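Long-range contact in cysteine S-methyltransferase NleE (Escherichia coli O157:H7, PDB 4R29), which probably transfers a methyl group from S-adenosylmethionine to a zinc-finger cysteine of host TAB2 and TAB3, shutting down NF-kappa-B signalling: residues I131-F136 with V147-N152. The protein carries 1 engineered substitution. Numbering follows the deposited sequence.
Sequences ICCKIF and VVVYRN
Cys-132 and Tyr-150 face each other as a hydrogen-bonded pair in the antiparallel hairpin of strands 131-137 and 145-151. Their backbones exchange two bonds, Cys-132 N to Tyr-150 O (3.1 Å) and Tyr-150 N to Cys-132 O (2.9 Å). Lys-134 and Val-148 repeat the pattern, Val-148 N meeting Lys-134 O almost straight at 177°.

Tyr-150 adds an aromatic contact to its pair. Its CG sits between the backbone N and the carbonyl carbon (chi1 63°), which carries the ring across the neighbouring strand to lay one face on Cys-132 CB, 3.6 Å from the ring centroid, a CH-pi contact. A small residue such as cysteine suits a place under a ring. Cys-132 SG sits obliquely to the same ring and touches Asn-152 CG at 3.6 Å. The long methylene chain of Lys-134 runs past the ring edge, CG near the ring plane and CE 3.8 Å from Tyr-150 OH.

The other face is mostly apolar: Ile-131, Cys-133, Ile-135, Val-147 and Val-149. Branched valine methyls suit a strand and here offer apolar surface to Leu-122 and Leu-125 of helix 120-125. Cys-133 CB meets Val-147 CG1 at 3.7 Å, and Ile-131 CG2 lies alongside Val-149 CG2. Ile-131 CD1 rests over one guanidinium face of Arg-151, a buried charge paired with Asp-153 and hydrogen-bonded through NH1 to the carbonyls of Ser-78 and Val-102.

Four backbone bonds thus fix the register, while side chains give each face its own partner: helix 155-181 beside Tyr-150 and Val-148, which also nears S-adenosylmethionine-binding Gln-111, and helix 120-125 beside Val-149.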
ATOM      1  N   ILE A 131      -9.764   5.145  -8.961  1.00 21.63           N
ATOM      2  CA  ILE A 131      -8.908   4.568  -7.942  1.00 24.86           C
ATOM      3  C   ILE A 131      -7.693   3.901  -8.592  1.00 24.41           C
ATOM      4  O   ILE A 131      -7.841   2.932  -9.338  1.00 23.05           O
ATOM      5  CB  ILE A 131      -9.680   3.534  -7.105  1.00 23.87           C
ATOM      6  CG1 ILE A 131     -10.918   4.182  -6.480  1.00 22.07           C
ATOM      7  CG2 ILE A 131      -8.794   2.958  -6.028  1.00 18.67           C
ATOM      8  CD1 ILE A 131     -10.588   5.286  -5.521  1.00 19.50           C
ATOM      9  N   CYS A 132      -6.502   4.427  -8.312  1.00 21.86           N
ATOM     10  CA  CYS A 132      -5.263   3.850  -8.830  1.00 21.49           C
ATOM     11  C   CYS A 132      -4.377   3.240  -7.732  1.00 22.19           C
ATOM     12  O   CYS A 132      -4.312   3.744  -6.602  1.00 20.17           O
ATOM     13  CB  CYS A 132      -4.470   4.903  -9.604  1.00 23.88           C
ATOM     14  SG  CYS A 132      -5.389   5.719 -10.934  1.00 30.87           S
ATOM     15  N   CYS A 133      -3.689   2.157  -8.080  1.00 22.58           N
ATOM     16  CA  CYS A 133      -2.726   1.526  -7.178  1.00 24.58           C
ATOM     17  C   CYS A 133      -1.347   1.438  -7.833  1.00 26.22           C
ATOM     18  O   CYS A 133      -1.190   0.792  -8.870  1.00 26.50           O
ATOM     19  CB  CYS A 133      -3.190   0.119  -6.784  1.00 22.35           C
ATOM     20  SG  CYS A 133      -4.693   0.087  -5.766  1.00 21.00           S
ATOM     21  N   LYS A 134      -0.356   2.095  -7.242  1.00 23.33           N
ATOM     22  CA  LYS A 134       1.028   1.873  -7.650  1.00 22.72           C
ATOM     23  C   LYS A 134       1.576   0.720  -6.810  1.00 24.46           C
ATOM     24  O   LYS A 134       1.500   0.755  -5.578  1.00 23.84           O
ATOM     25  CB  LYS A 134       1.872   3.140  -7.484  1.00 22.85           C
ATOM     26  CG  LYS A 134       1.528   4.244  -8.487  1.00 30.32           C
ATOM     27  CD  LYS A 134       2.379   5.520  -8.272  1.00 33.50           C
ATOM     28  CE  LYS A 134       2.108   6.599  -9.327  1.00 33.28           C
ATOM     29  NZ  LYS A 134       2.875   6.380 -10.594  1.00 38.96           N
ATOM     30  N   ILE A 135       2.081  -0.318  -7.471  1.00 21.40           N
ATOM     31  CA  ILE A 135       2.481  -1.542  -6.783  1.00 24.37           C
ATOM     32  C   ILE A 135       3.945  -1.834  -7.042  1.00 29.42           C
ATOM     33  O   ILE A 135       4.428  -1.643  -8.158  1.00 26.75           O
ATOM     34  CB  ILE A 135       1.667  -2.759  -7.264  1.00 26.54           C
ATOM     35  CG1 ILE A 135       0.167  -2.486  -7.148  1.00 24.01           C
ATOM     36  CG2 ILE A 135       2.067  -4.013  -6.476  1.00 27.75           C
ATOM     37  CD1 ILE A 135      -0.720  -3.489  -7.892  1.00 29.26           C
ATOM     38  N   PHE A 136       4.647  -2.294  -6.010  1.00 27.49           N
ATOM     39  CA  PHE A 136       6.034  -2.733  -6.167  1.00 28.33           C
ATOM     40  C   PHE A 136       6.485  -3.614  -5.015  1.00 28.09           C
ATOM     41  O   PHE A 136       5.924  -3.544  -3.923  1.00 27.06           O
ATOM     42  CB  PHE A 136       6.986  -1.550  -6.325  1.00 25.64           C
ATOM     43  CG  PHE A 136       6.847  -0.516  -5.254  1.00 28.37           C
ATOM     44  CD1 PHE A 136       5.883   0.480  -5.356  1.00 26.35           C
ATOM     45  CD2 PHE A 136       7.678  -0.528  -4.153  1.00 27.58           C
ATOM     46  CE1 PHE A 136       5.751   1.446  -4.376  1.00 27.74           C
ATOM     47  CE2 PHE A 136       7.545   0.442  -3.153  1.00 32.79           C
ATOM     48  CZ  PHE A 136       6.576   1.430  -3.271  1.00 25.43           C
ATOM     49  N   VAL A 147       1.513  -1.459  -1.757  1.00 23.97           N
ATOM     50  CA  VAL A 147       0.469  -0.855  -2.574  1.00 17.34           C
ATOM     51  C   VAL A 147       0.212   0.580  -2.160  1.00 16.06           C
ATOM     52  O   VAL A 147      -0.136   0.862  -1.012  1.00 19.14           O
ATOM     53  CB  VAL A 147      -0.852  -1.641  -2.489  1.00 18.90           C
ATOM     54  CG1 VAL A 147      -1.862  -1.084  -3.501  1.00 15.56           C
ATOM     55  CG2 VAL A 147      -0.596  -3.142  -2.704  1.00 16.17           C
ATOM     56  N   VAL A 148       0.394   1.492  -3.104  1.00 17.61           N
ATOM     57  CA  VAL A 148       0.067   2.894  -2.894  1.00 18.04           C
ATOM     58  C   VAL A 148      -1.233   3.198  -3.640  1.00 18.00           C
ATOM     59  O   VAL A 148      -1.269   3.213  -4.881  1.00 17.74           O
ATOM     60  CB  VAL A 148       1.198   3.829  -3.408  1.00 20.44           C
ATOM     61  CG1 VAL A 148       0.872   5.295  -3.131  1.00 15.76           C
ATOM     62  CG2 VAL A 148       2.548   3.463  -2.772  1.00 18.28           C
ATOM     63  N   VAL A 149      -2.300   3.428  -2.881  1.00 16.25           N
ATOM     64  CA  VAL A 149      -3.621   3.671  -3.457  1.00 17.65           C
ATOM     65  C   VAL A 149      -3.970   5.173  -3.380  1.00 18.58           C
ATOM     66  O   VAL A 149      -3.796   5.809  -2.335  1.00 17.23           O
ATOM     67  CB  VAL A 149      -4.703   2.783  -2.757  1.00 20.23           C
ATOM     68  CG1 VAL A 149      -4.699   3.015  -1.246  1.00 16.98           C
ATOM     69  CG2 VAL A 149      -6.116   3.010  -3.357  1.00 18.64           C
ATOM     70  N   TYR A 150      -4.434   5.738  -4.494  1.00 21.01           N
ATOM     71  CA  TYR A 150      -4.731   7.173  -4.560  1.00 21.48           C
ATOM     72  C   TYR A 150      -5.961   7.532  -5.415  1.00 20.20           C
ATOM     73  O   TYR A 150      -6.384   6.755  -6.284  1.00 17.41           O
ATOM     74  CB  TYR A 150      -3.501   7.970  -5.024  1.00 20.95           C
ATOM     75  CG  TYR A 150      -3.000   7.644  -6.428  1.00 20.67           C
ATOM     76  CD1 TYR A 150      -2.150   6.559  -6.650  1.00 19.75           C
ATOM     77  CD2 TYR A 150      -3.364   8.437  -7.524  1.00 21.20           C
ATOM     78  CE1 TYR A 150      -1.666   6.264  -7.917  1.00 22.17           C
ATOM     79  CE2 TYR A 150      -2.902   8.154  -8.809  1.00 21.60           C
ATOM     80  CZ  TYR A 150      -2.053   7.060  -8.999  1.00 28.46           C
ATOM     81  OH  TYR A 150      -1.593   6.759 -10.262  1.00 27.89           O
ATOM     82  N   ARG A 151      -6.535   8.705  -5.137  1.00 19.80           N
ATOM     83  CA  ARG A 151      -7.638   9.256  -5.933  1.00 20.41           C
ATOM     84  C   ARG A 151      -7.073   9.867  -7.202  1.00 21.50           C
ATOM     85  O   ARG A 151      -6.265  10.800  -7.143  1.00 22.20           O
ATOM     86  CB  ARG A 151      -8.382  10.365  -5.179  1.00 21.02           C
ATOM     87  CG  ARG A 151      -8.916  10.003  -3.796  1.00 19.62           C
ATOM     88  CD  ARG A 151     -10.046   8.997  -3.854  1.00 21.20           C
ATOM     89  NE  ARG A 151     -11.136   9.405  -4.745  1.00 21.68           N
ATOM     90  CZ  ARG A 151     -12.396   8.997  -4.621  1.00 23.46           C
ATOM     91  NH1 ARG A 151     -12.746   8.197  -3.607  1.00 20.46           N
ATOM     92  NH2 ARG A 151     -13.313   9.409  -5.496  1.00 22.44           N
ATOM     93  N   ASN A 152      -7.487   9.344  -8.346  1.00 21.86           N
ATOM     94  CA  ASN A 152      -7.089   9.906  -9.636  1.00 24.21           C
ATOM     95  C   ASN A 152      -7.918  11.149  -9.961  1.00 26.92           C
ATOM     96  O   ASN A 152      -7.562  11.957 -10.827  1.00 23.88           O
ATOM     97  CB  ASN A 152      -7.294   8.861 -10.727  1.00 26.63           C
ATOM     98  CG  ASN A 152      -6.338   9.034 -11.876  1.00 33.27           C
ATOM     99  OD1 ASN A 152      -5.246   9.593 -11.718  1.00 35.41           O
ATOM    100  ND2 ASN A 152      -6.736   8.554 -13.045  1.00 30.98           N
TER